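Local atomic coordinates of cellobiose 2-epimerase (Caldibacillus thermoamylovorans, PDB entry 5ZHB), a protein that catalyses the reversible C2 epimerisation of the reducing-end glucose of cellobiose, giving 4-O-beta-D-glucosyl-D-mannose. Residues R108-A113 / M183-H188; F116-L121 / K138-L143; G289-E294 / E333-Y338; Q309-V314 / N377-L382. One frame throughout, in Å; residues are numbered along the deposited sequence. Where two conformers were deposited one is given.

Contact 1. Residues R108-A113 / M183-H188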
# COMPACT_ATOMS: atom_id res chain seq x y z
N ARG A 108 0.72 16.57 -11.65
CA ARG A 108 1.40 16.78 -10.38
C ARG A 108 2.35 15.61 -10.05
O ARG A 108 2.16 14.47 -10.45
CB ARG A 108 0.38 17.01 -9.27
CG ARG A 108 -0.25 18.39 -9.38
CD ARG A 108 -1.23 18.62 -8.27
NE ARG A 108 -2.20 17.51 -8.24
CZ ARG A 108 -3.19 17.41 -7.37
NH1 ARG A 108 -3.35 18.34 -6.44
NH2 ARG A 108 -4.01 16.39 -7.45
N LYS A 109 3.37 15.93 -9.27
CA LYS A 109 4.40 14.98 -8.89
C LYS A 109 4.37 14.85 -7.37
O LYS A 109 4.68 15.81 -6.66
CB LYS A 109 5.74 15.57 -9.33
CG LYS A 109 5.93 15.71 -10.82
CD LYS A 109 6.00 14.44 -11.65
CE LYS A 109 5.92 14.73 -13.13
NZ LYS A 109 7.12 15.42 -13.67
N HIS A 110 3.94 13.69 -6.89
CA HIS A 110 3.76 13.49 -5.46
C HIS A 110 4.81 12.45 -5.02
O HIS A 110 4.99 11.44 -5.71
CB HIS A 110 2.31 13.09 -5.19
CG HIS A 110 1.95 13.29 -3.76
ND1 HIS A 110 2.61 12.64 -2.73
CD2 HIS A 110 1.08 14.13 -3.18
CE1 HIS A 110 2.12 13.03 -1.57
NE2 HIS A 110 1.18 13.95 -1.81
N VAL A 111 5.46 12.70 -3.88
CA VAL A 111 6.44 11.78 -3.32
C VAL A 111 5.82 10.39 -3.12
O VAL A 111 6.46 9.38 -3.37
CB VAL A 111 7.03 12.36 -2.01
CG1 VAL A 111 7.87 11.34 -1.26
CG2 VAL A 111 7.85 13.62 -2.24
N TYR A 112 4.54 10.34 -2.72
CA TYR A 112 3.83 9.08 -2.48
C TYR A 112 3.81 8.26 -3.76
O TYR A 112 4.05 7.05 -3.73
CB TYR A 112 2.42 9.42 -2.02
CG TYR A 112 1.45 8.28 -1.75
CD1 TYR A 112 1.83 7.14 -1.04
CD2 TYR A 112 0.12 8.41 -2.09
CE1 TYR A 112 0.92 6.15 -0.76
CE2 TYR A 112 -0.81 7.42 -1.82
CZ TYR A 112 -0.40 6.28 -1.15
OH TYR A 112 -1.33 5.32 -0.87
N ALA A 113 3.55 8.92 -4.89
CA ALA A 113 3.52 8.21 -6.15
C ALA A 113 4.93 7.73 -6.53
O ALA A 113 5.06 6.63 -7.05
CB ALA A 113 2.85 9.08 -7.20
N MET A 183 2.27 10.65 7.92
CA MET A 183 2.61 9.27 8.22
C MET A 183 2.49 8.45 6.95
O MET A 183 3.38 7.64 6.64
CB MET A 183 1.68 8.77 9.35
CG MET A 183 1.77 7.29 9.68
SD MET A 183 0.79 6.24 8.59
CE MET A 183 -0.86 6.69 9.11
N ASN A 184 1.43 8.70 6.19
CA ASN A 184 1.16 7.86 5.02
C ASN A 184 2.33 7.88 4.05
O ASN A 184 2.76 6.83 3.57
CB ASN A 184 -0.16 8.23 4.35
CG ASN A 184 -0.54 7.22 3.30
OD1 ASN A 184 -0.83 6.07 3.62
ND2 ASN A 184 -0.48 7.63 2.04
N THR A 185 2.83 9.09 3.71
CA THR A 185 3.94 9.19 2.75
C THR A 185 5.19 8.50 3.28
O THR A 185 5.83 7.75 2.57
CB THR A 185 4.22 10.66 2.41
OG1 THR A 185 3.06 11.16 1.74
CG2 THR A 185 5.41 10.82 1.49
N HIS A 186 5.50 8.71 4.58
CA HIS A 186 6.65 8.08 5.21
C HIS A 186 6.54 6.56 5.18
O HIS A 186 7.53 5.86 4.95
CB HIS A 186 6.83 8.69 6.61
CG HIS A 186 7.39 10.08 6.51
ND1 HIS A 186 6.59 11.18 6.27
CD2 HIS A 186 8.67 10.54 6.58
CE1 HIS A 186 7.37 12.27 6.19
NE2 HIS A 186 8.64 11.91 6.38
N LEU A 187 5.32 6.03 5.37
CA LEU A 187 5.15 4.58 5.41
C LEU A 187 5.54 3.98 4.06
O LEU A 187 6.28 2.98 3.99
CB LEU A 187 3.71 4.23 5.80
CG LEU A 187 3.34 2.74 5.84
CD1 LEU A 187 4.27 1.98 6.75
CD2 LEU A 187 1.91 2.51 6.26
N HIS A 188 4.99 4.57 2.97
CA HIS A 188 5.19 4.02 1.63
C HIS A 188 6.60 4.31 1.12
O HIS A 188 7.12 3.53 0.32
CB HIS A 188 4.00 4.34 0.71
CG HIS A 188 2.78 3.69 1.25
ND1 HIS A 188 2.60 2.32 1.19
CD2 HIS A 188 1.77 4.15 1.97
CE1 HIS A 188 1.47 2.02 1.80
NE2 HIS A 188 0.96 3.09 2.30
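Y112, T185 and H188 carry this contact between the N-terminal turns of helices 111-128 and 183-199, consecutive inner helices of the (α/α)6 barrel that cellobiose 2-epimerase shares with the GlcNAc 2-epimerase family. The phenol of Y112 leaves its helix with CG anti to the backbone N (chi1 178°) and reaches across to the second helix, where N184 and H188, one turn apart, take hold of it in different ways. The amide of N184 comes over one face, ND2 riding 3.4 Å above the ring plane and displaced toward the rim, while its OD1 is bonded to H247. H188 lies alongside at the ring edge, pointing the same way as Y112, with its CD2 3.5 Å from Y112 CE1; the two ring planes are inclined at 55°, and ND1 of H188 is tied to E191. Were Y112 an alanine, the N184 amide would probably lose the surface beneath it and the H188 ring would be left without support at CD2. T185 lies against the first residues of helix 111-128 and against H110 before it. Its methyl CG2 meets V111 CG1 at 3.7 Å, whereas its hydroxyl, bonded to E158 of strand 155-160, approaches the edge of the H110 ring, OG1 lying 3.9 Å from CE1. H110 ends strand 106-110 and serves as N-cap of helix 111-128. Its ND1 accepts the backbone N-H of Y112 over 3.0 Å at 160°, and the Y112 nitrogen sits almost exactly in the imidazole plane.

Contact 2. Residues F116-L121 / K138-L143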
# COMPACT_ATOMS: atom_id res chain seq x y z
N PHE A 116 5.72 4.52 -4.61
CA PHE A 116 5.06 3.39 -5.24
C PHE A 116 5.79 2.95 -6.52
O PHE A 116 5.84 1.77 -6.79
CB PHE A 116 3.55 3.63 -5.43
CG PHE A 116 2.80 2.98 -4.26
CD1 PHE A 116 2.72 1.60 -4.18
CD2 PHE A 116 2.29 3.73 -3.22
CE1 PHE A 116 2.14 0.97 -3.09
CE2 PHE A 116 1.71 3.10 -2.11
CZ PHE A 116 1.63 1.73 -2.05
N GLY A 117 6.36 3.88 -7.28
CA GLY A 117 7.16 3.54 -8.46
C GLY A 117 8.37 2.69 -8.12
O GLY A 117 8.58 1.62 -8.71
N VAL A 118 9.10 3.13 -7.09
CA VAL A 118 10.26 2.37 -6.62
C VAL A 118 9.85 0.97 -6.18
O VAL A 118 10.49 -0.02 -6.58
CB VAL A 118 10.95 3.13 -5.48
CG1 VAL A 118 11.97 2.27 -4.75
CG2 VAL A 118 11.54 4.43 -5.99
N TYR A 119 8.77 0.89 -5.39
CA TYR A 119 8.29 -0.39 -4.89
C TYR A 119 7.96 -1.34 -6.05
O TYR A 119 8.31 -2.53 -6.00
CB TYR A 119 7.04 -0.14 -4.05
CG TYR A 119 6.52 -1.33 -3.26
CD1 TYR A 119 7.34 -2.09 -2.43
CD2 TYR A 119 5.18 -1.67 -3.30
CE1 TYR A 119 6.86 -3.14 -1.67
CE2 TYR A 119 4.68 -2.74 -2.57
CZ TYR A 119 5.52 -3.47 -1.73
OH TYR A 119 4.98 -4.50 -1.01
N ALA A 120 7.22 -0.86 -7.06
CA ALA A 120 6.78 -1.72 -8.15
C ALA A 120 7.92 -2.10 -9.11
O ALA A 120 8.00 -3.26 -9.56
CB ALA A 120 5.66 -1.06 -8.87
N LEU A 121 8.79 -1.13 -9.40
CA LEU A 121 9.90 -1.33 -10.32
C LEU A 121 10.91 -2.31 -9.74
O LEU A 121 11.43 -3.15 -10.46
CB LEU A 121 10.54 0.02 -10.66
CG LEU A 121 9.75 0.93 -11.61
CD1 LEU A 121 10.28 2.33 -11.52
CD2 LEU A 121 9.80 0.44 -13.03
N LYS A 138 16.12 3.61 -9.30
CA LYS A 138 17.16 4.48 -8.77
C LYS A 138 16.90 5.94 -9.11
O LYS A 138 17.15 6.79 -8.26
CB LYS A 138 18.55 4.02 -9.21
CG LYS A 138 18.93 2.63 -8.71
CD LYS A 138 20.40 2.28 -8.93
CE LYS A 138 20.71 0.83 -8.78
NZ LYS A 138 22.11 0.57 -9.12
N GLN A 139 16.44 6.26 -10.33
CA GLN A 139 16.10 7.65 -10.63
C GLN A 139 15.03 8.20 -9.67
O GLN A 139 15.12 9.34 -9.22
CB GLN A 139 15.58 7.89 -12.04
CG GLN A 139 16.62 7.69 -13.14
CD GLN A 139 16.04 7.96 -14.52
OE1 GLN A 139 15.38 8.98 -14.73
NE2 GLN A 139 16.26 7.02 -15.43
N LEU A 140 13.97 7.43 -9.42
CA LEU A 140 12.91 7.89 -8.54
C LEU A 140 13.44 8.06 -7.11
O LEU A 140 13.10 9.03 -6.47
CB LEU A 140 11.73 6.93 -8.59
CG LEU A 140 11.10 6.73 -9.98
CD1 LEU A 140 9.95 5.72 -9.97
CD2 LEU A 140 10.61 8.07 -10.49
N TYR A 141 14.24 7.10 -6.64
CA TYR A 141 14.91 7.18 -5.34
C TYR A 141 15.67 8.51 -5.24
O TYR A 141 15.57 9.24 -4.25
CB TYR A 141 15.80 5.94 -5.17
CG TYR A 141 16.81 5.99 -4.03
CD1 TYR A 141 16.40 6.09 -2.70
CD2 TYR A 141 18.19 5.98 -4.27
CE1 TYR A 141 17.31 6.18 -1.66
CE2 TYR A 141 19.11 6.06 -3.23
CZ TYR A 141 18.67 6.13 -1.93
OH TYR A 141 19.55 6.24 -0.89
N LYS A 142 16.39 8.87 -6.31
CA LYS A 142 17.20 10.08 -6.32
C LYS A 142 16.31 11.31 -6.15
O LYS A 142 16.62 12.23 -5.38
CB LYS A 142 18.04 9.98 -7.59
CG LYS A 142 19.38 10.72 -7.57
CD LYS A 142 19.39 12.10 -8.22
CE LYS A 142 20.40 13.03 -7.60
NZ LYS A 142 21.72 12.43 -7.38
N LEU A 143 15.17 11.33 -6.86
CA LEU A 143 14.23 12.42 -6.75
C LEU A 143 13.75 12.55 -5.31
O LEU A 143 13.68 13.65 -4.79
CB LEU A 143 13.08 12.20 -7.73
CG LEU A 143 13.43 12.44 -9.20
CD1 LEU A 143 12.34 11.96 -10.13
CD2 LEU A 143 13.70 13.92 -9.40
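G117 O accepts the backbone N-H of L121 over 2.8 Å, a helical bond that joins two of the residues on which L140 rests. No hydrogen bond crosses from 116-121 to 138-143; the two helices are held by aliphatic side chains. They run antiparallel at 155°, their axes 8.9 Å apart. L140 is the main bump. With its chain extended at chi2 (178°), it sends CD1 forward onto helix 111-128, where that methyl lies 3.8 Å from the bare CA of G117 and 3.7 Å from CD1 of L121. The glycine makes the hollow: a CB on G117 would fall only 2.6 Å from L140 CD1, an outright clash. L121 meets L140 at about a right angle, and its own flank is packed on Y79 and L82 of helix 69-86. V118 touches L140 nearer its root, at CB rather than at the tip. The two side chains run antiparallel, and V118 CG2 touches L140 CB at 3.6 Å and lies 3.9 Å from the backbone N of Y141. Y141 turns its ring aside, onto L196 of helix 183-199, and F87 adds a further apolar wall against L140. On the far flank of helix 111-128, F116 meets Y375 edge-to-face and Y119 stacks with W57 of helix 49-66. Helix 111-128 is thus an inner helix of the barrel, and its close antiparallel packing on the helix that follows it, 131-145 of the outer layer, is the helical hairpin from which an (α/α)6 barrel is built.

Contact 3. Residues G289-E294 / E333-Y338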
# COMPACT_ATOMS: atom_id res chain seq x y z
N GLY A 289 -15.37 -9.55 14.79
CA GLY A 289 -14.03 -9.95 14.38
C GLY A 289 -13.47 -9.07 13.26
O GLY A 289 -12.29 -9.19 12.92
N SER A 290 -14.30 -8.19 12.70
CA SER A 290 -13.88 -7.28 11.63
C SER A 290 -13.12 -6.10 12.23
O SER A 290 -13.15 -5.90 13.44
CB SER A 290 -15.07 -6.85 10.77
OG SER A 290 -15.90 -5.88 11.40
N LEU A 291 -12.47 -5.28 11.39
CA LEU A 291 -11.85 -4.06 11.90
C LEU A 291 -12.60 -2.81 11.45
O LEU A 291 -12.95 -2.67 10.29
CB LEU A 291 -10.40 -3.92 11.44
CG LEU A 291 -9.43 -4.74 12.28
CD1 LEU A 291 -9.42 -6.13 11.74
CD2 LEU A 291 -8.09 -4.08 12.30
N ALA A 292 -12.77 -1.90 12.42
CA ALA A 292 -13.23 -0.56 12.16
C ALA A 292 -12.22 0.18 11.29
O ALA A 292 -11.09 -0.29 11.12
CB ALA A 292 -13.45 0.18 13.48
N TYR A 293 -12.61 1.37 10.82
CA TYR A 293 -11.77 2.14 9.91
C TYR A 293 -10.94 3.19 10.64
O TYR A 293 -9.72 3.23 10.52
CB TYR A 293 -12.68 2.75 8.84
CG TYR A 293 -11.95 3.55 7.78
CD1 TYR A 293 -10.81 3.06 7.15
CD2 TYR A 293 -12.40 4.81 7.42
CE1 TYR A 293 -10.15 3.79 6.17
CE2 TYR A 293 -11.75 5.56 6.47
CZ TYR A 293 -10.62 5.05 5.85
OH TYR A 293 -10.01 5.83 4.92
N GLU A 294 -11.61 4.12 11.32
CA GLU A 294 -10.93 5.28 11.87
C GLU A 294 -11.62 5.69 13.16
O GLU A 294 -12.81 5.40 13.35
CB GLU A 294 -11.03 6.53 10.99
CG GLU A 294 -10.09 6.54 9.79
CD GLU A 294 -10.38 7.73 8.89
OE1 GLU A 294 -11.45 8.36 9.00
OE2 GLU A 294 -9.52 8.01 8.05
N GLU A 333 -8.34 -15.67 11.79
CA GLU A 333 -9.40 -16.57 11.35
C GLU A 333 -10.72 -15.82 11.29
O GLU A 333 -11.46 -15.98 10.33
CB GLU A 333 -9.48 -17.79 12.29
CG GLU A 333 -8.29 -18.74 12.19
CD GLU A 333 -8.20 -19.84 13.27
OE1 GLU A 333 -9.16 -20.01 14.04
OE2 GLU A 333 -7.15 -20.52 13.36
N ARG A 334 -11.03 -14.99 12.29
CA ARG A 334 -12.31 -14.31 12.34
C ARG A 334 -12.41 -13.19 11.30
O ARG A 334 -13.48 -12.96 10.74
CB ARG A 334 -12.59 -13.71 13.72
CG ARG A 334 -12.68 -14.79 14.78
CD ARG A 334 -12.82 -14.16 16.16
NE ARG A 334 -14.18 -13.65 16.31
CZ ARG A 334 -14.58 -12.51 16.87
NH1 ARG A 334 -13.73 -11.62 17.35
NH2 ARG A 334 -15.87 -12.27 16.92
N ILE A 335 -11.32 -12.49 11.01
CA ILE A 335 -11.36 -11.52 9.92
C ILE A 335 -11.66 -12.26 8.62
O ILE A 335 -12.44 -11.79 7.80
CB ILE A 335 -10.06 -10.72 9.80
CG1 ILE A 335 -9.75 -9.94 11.08
CG2 ILE A 335 -10.11 -9.79 8.58
CD1 ILE A 335 -8.30 -9.51 11.17
N TRP A 336 -10.99 -13.39 8.40
CA TRP A 336 -11.16 -14.09 7.15
C TRP A 336 -12.60 -14.54 6.96
O TRP A 336 -13.18 -14.36 5.89
CB TRP A 336 -10.21 -15.27 7.07
CG TRP A 336 -10.34 -16.04 5.78
CD1 TRP A 336 -10.50 -17.39 5.68
CD2 TRP A 336 -10.26 -15.54 4.44
NE1 TRP A 336 -10.56 -17.76 4.37
CE2 TRP A 336 -10.40 -16.65 3.58
CE3 TRP A 336 -10.09 -14.27 3.86
CZ2 TRP A 336 -10.37 -16.54 2.19
CZ3 TRP A 336 -10.06 -14.17 2.47
CH2 TRP A 336 -10.18 -15.29 1.66
N ASP A 337 -13.22 -15.08 8.02
CA ASP A 337 -14.63 -15.43 7.95
C ASP A 337 -15.51 -14.25 7.60
O ASP A 337 -16.46 -14.38 6.83
CB ASP A 337 -15.17 -15.99 9.26
CG ASP A 337 -15.19 -17.50 9.22
OD1 ASP A 337 -15.88 -18.04 8.32
OD2 ASP A 337 -14.47 -18.10 10.04
N TYR A 338 -15.27 -13.11 8.25
CA TYR A 338 -16.02 -11.92 7.92
C TYR A 338 -15.85 -11.58 6.43
O TYR A 338 -16.84 -11.25 5.76
CB TYR A 338 -15.54 -10.73 8.76
CG TYR A 338 -16.32 -9.48 8.46
CD1 TYR A 338 -17.47 -9.14 9.16
CD2 TYR A 338 -15.89 -8.62 7.45
CE1 TYR A 338 -18.20 -7.99 8.85
CE2 TYR A 338 -16.62 -7.50 7.12
CZ TYR A 338 -17.76 -7.18 7.82
OH TYR A 338 -18.40 -6.04 7.44
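The loop that leads from outer helix 267-283 of the (α/α)6 barrel to strand 294-296 lays G289, S290 and L291 along the next outer helix, 326-343. G289 lies against R334, whose guanidinium is spread over it: CA of G289 is 3.4 Å from NH1 of R334, above one face and toward the rim. The positive phi of G289 (95°) suits a glycine, and a CB on it would come within 2.7 Å of R334 CB. A bend at chi3 (75°) folds the arginine back over the loop, where NH2 is bonded to K287 O. With a serine at R334, G289 would probably be left without the guanidinium face against its CA, and K287 O without this donor. One residue on, S290 CB stands over the centre of the Y338 ring, a CH-pi contact of 3.6 Å to the centroid, and its OG is bonded to D288 and R304. I335 touches the loop at two points: CG1 reaches G289 O at 3.2 Å, while its CD1 meets L291 CD1 at 3.6 Å. L291 and I335 both continue onto inner helix 306-323, against A312 and M313 respectively, and R304 ties S290 to strand 299-305.

Contact 4. Residues Q309-V314 / N377-L382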
# COMPACT_ATOMS: atom_id res chain seq x y z
N GLN A 309 -8.94 -4.79 6.40
CA GLN A 309 -9.13 -6.15 6.85
C GLN A 309 -7.90 -6.98 6.47
O GLN A 309 -7.38 -7.73 7.29
CB GLN A 309 -10.38 -6.78 6.25
CG GLN A 309 -11.65 -5.94 6.34
CD GLN A 309 -11.97 -5.45 7.73
OE1 GLN A 309 -11.93 -6.21 8.70
NE2 GLN A 309 -12.17 -4.15 7.87
N VAL A 310 -7.43 -6.87 5.23
CA VAL A 310 -6.34 -7.75 4.83
C VAL A 310 -5.01 -7.35 5.49
O VAL A 310 -4.18 -8.20 5.74
CB VAL A 310 -6.16 -7.82 3.29
CG1 VAL A 310 -7.46 -8.18 2.59
CG2 VAL A 310 -5.56 -6.56 2.69
N GLU A 311 -4.74 -6.05 5.65
CA GLU A 311 -3.55 -5.62 6.38
C GLU A 311 -3.61 -6.14 7.82
O GLU A 311 -2.58 -6.47 8.39
CB GLU A 311 -3.34 -4.11 6.36
CG GLU A 311 -3.02 -3.57 4.97
CD GLU A 311 -1.82 -4.13 4.26
OE1 GLU A 311 -0.91 -4.61 4.98
OE2 GLU A 311 -1.78 -4.13 2.99
N ALA A 312 -4.79 -6.16 8.42
CA ALA A 312 -4.91 -6.71 9.78
C ALA A 312 -4.57 -8.20 9.78
O ALA A 312 -3.87 -8.69 10.67
CB ALA A 312 -6.29 -6.44 10.32
N MET A 313 -5.02 -8.94 8.75
CA MET A 313 -4.70 -10.37 8.69
C MET A 313 -3.19 -10.55 8.60
O MET A 313 -2.62 -11.40 9.30
CB MET A 313 -5.44 -11.11 7.56
CG MET A 313 -6.89 -11.34 7.88
SD MET A 313 -7.87 -12.22 6.63
CE MET A 313 -8.04 -11.05 5.28
N VAL A 314 -2.50 -9.74 7.79
CA VAL A 314 -1.07 -9.94 7.64
C VAL A 314 -0.37 -9.54 8.95
O VAL A 314 0.48 -10.27 9.45
CB VAL A 314 -0.47 -9.21 6.42
CG1 VAL A 314 1.05 -9.39 6.34
CG2 VAL A 314 -1.13 -9.70 5.13
N ASN A 377 -4.96 -6.74 -1.44
CA ASN A 377 -5.55 -8.07 -1.30
C ASN A 377 -4.66 -9.16 -1.92
O ASN A 377 -4.54 -10.25 -1.32
CB ASN A 377 -7.02 -8.09 -1.71
CG ASN A 377 -7.30 -7.72 -3.15
OD1 ASN A 377 -6.44 -7.16 -3.82
ND2 ASN A 377 -8.53 -7.98 -3.60
N ALA A 378 -4.01 -8.91 -3.06
CA ALA A 378 -3.05 -9.86 -3.59
C ALA A 378 -1.88 -10.07 -2.64
O ALA A 378 -1.48 -11.20 -2.39
CB ALA A 378 -2.52 -9.45 -4.94
N ARG A 379 -1.30 -8.95 -2.18
CA ARG A 379 -0.18 -9.01 -1.26
C ARG A 379 -0.54 -9.84 -0.03
O ARG A 379 0.27 -10.65 0.42
CB ARG A 379 0.28 -7.59 -0.91
CG ARG A 379 1.51 -7.65 -0.02
CD ARG A 379 2.19 -6.34 0.28
NE ARG A 379 1.33 -5.45 1.06
CZ ARG A 379 1.67 -4.21 1.42
NH1 ARG A 379 2.86 -3.73 1.12
NH2 ARG A 379 0.81 -3.47 2.11
N PHE A 380 -1.74 -9.65 0.53
CA PHE A 380 -2.16 -10.43 1.67
C PHE A 380 -2.09 -11.93 1.37
O PHE A 380 -1.50 -12.68 2.15
CB PHE A 380 -3.52 -9.94 2.18
CG PHE A 380 -4.49 -11.05 2.57
CD1 PHE A 380 -4.31 -11.79 3.73
CD2 PHE A 380 -5.59 -11.33 1.76
CE1 PHE A 380 -5.23 -12.76 4.09
CE2 PHE A 380 -6.50 -12.31 2.12
CZ PHE A 380 -6.30 -13.04 3.27
N CYS A 381 -2.71 -12.37 0.26
CA CYS A 381 -2.69 -13.78 -0.09
C CYS A 381 -1.25 -14.26 -0.25
O CYS A 381 -0.89 -15.30 0.29
CB CYS A 381 -3.47 -14.02 -1.38
SG CYS A 381 -5.24 -13.67 -1.24
N LEU A 382 -0.42 -13.49 -0.94
CA LEU A 382 0.98 -13.85 -1.21
C LEU A 382 1.85 -13.91 0.05
O LEU A 382 2.73 -14.78 0.17
CB LEU A 382 1.55 -12.89 -2.23
CG LEU A 382 0.92 -12.98 -3.63
CD1 LEU A 382 1.42 -11.84 -4.48
CD2 LEU A 382 1.21 -14.31 -4.29
O HOH W 1 -1.19 -6.65 2.05
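F380 is the large bump here, pushed from helix 375-387 into a hollow lined by V310, M313 and V314, which span little more than one turn of helix 306-323. V310 forms one wall, its CB 3.6 Å from F380 CB; V314 closes another, its CG2 lying at the ring edge and 3.7 Å from F380 CA. M313 is the lid: bent at chi3 (-72°), it lays CE over one face of the ring, tightly, at 3.3 Å from F380 CZ, with SD oblique in a Met-aromatic contact. The chi1 of F380, 138°, lies well off a staggered position, which may reflect the tight fit. Beside this apolar plug, E311 and R379 reach across to each other. R379 NH2 gives a nearly straight 2.8 Å bond, part of a salt bridge, to E311 OE2, which lies in the guanidinium plane but is met from above the carboxylate plane, while R379 NH1 is held in a salt bridge by E191. A water joins OE2 to R379 NE, and H376 adds a third grip on OE2. The axes, 9.1 Å apart, run nearly parallel at 22°, as neighbouring inner helices do; E311, V314 and R379 lean on helix 245-262, M313 backs onto helix 326-343, F380 meets F8 of helix 2-21, and L382 packs on helix 49-66.

How the contacts relate
Contacts 1 and 4 each join two inner helices of the barrel, on opposite sides of its centre. Contacts 2, 3 and 4 are buried, contact 1, at the helix starts, only partly so; contact 4 lies nearest the chain's centre (about 10 Å, centre to centre) and contact 3 farthest (about 18 Å). Contact 4 adds an ion pair to its apolar plug, contact 2 pairs an inner with an outer helix by apolar packing with no hydrogen bond across it, and contact 3 seats a loop on an outer helix. Contacts 1 and 2 share helix 111-128 and meet where F116 touches H188. Contacts 3 and 4 interlock through L291, Q309, I335 and M313. Y119 OH and R379 NH1, probably hydrogen-bonded, link contacts 2 and 4.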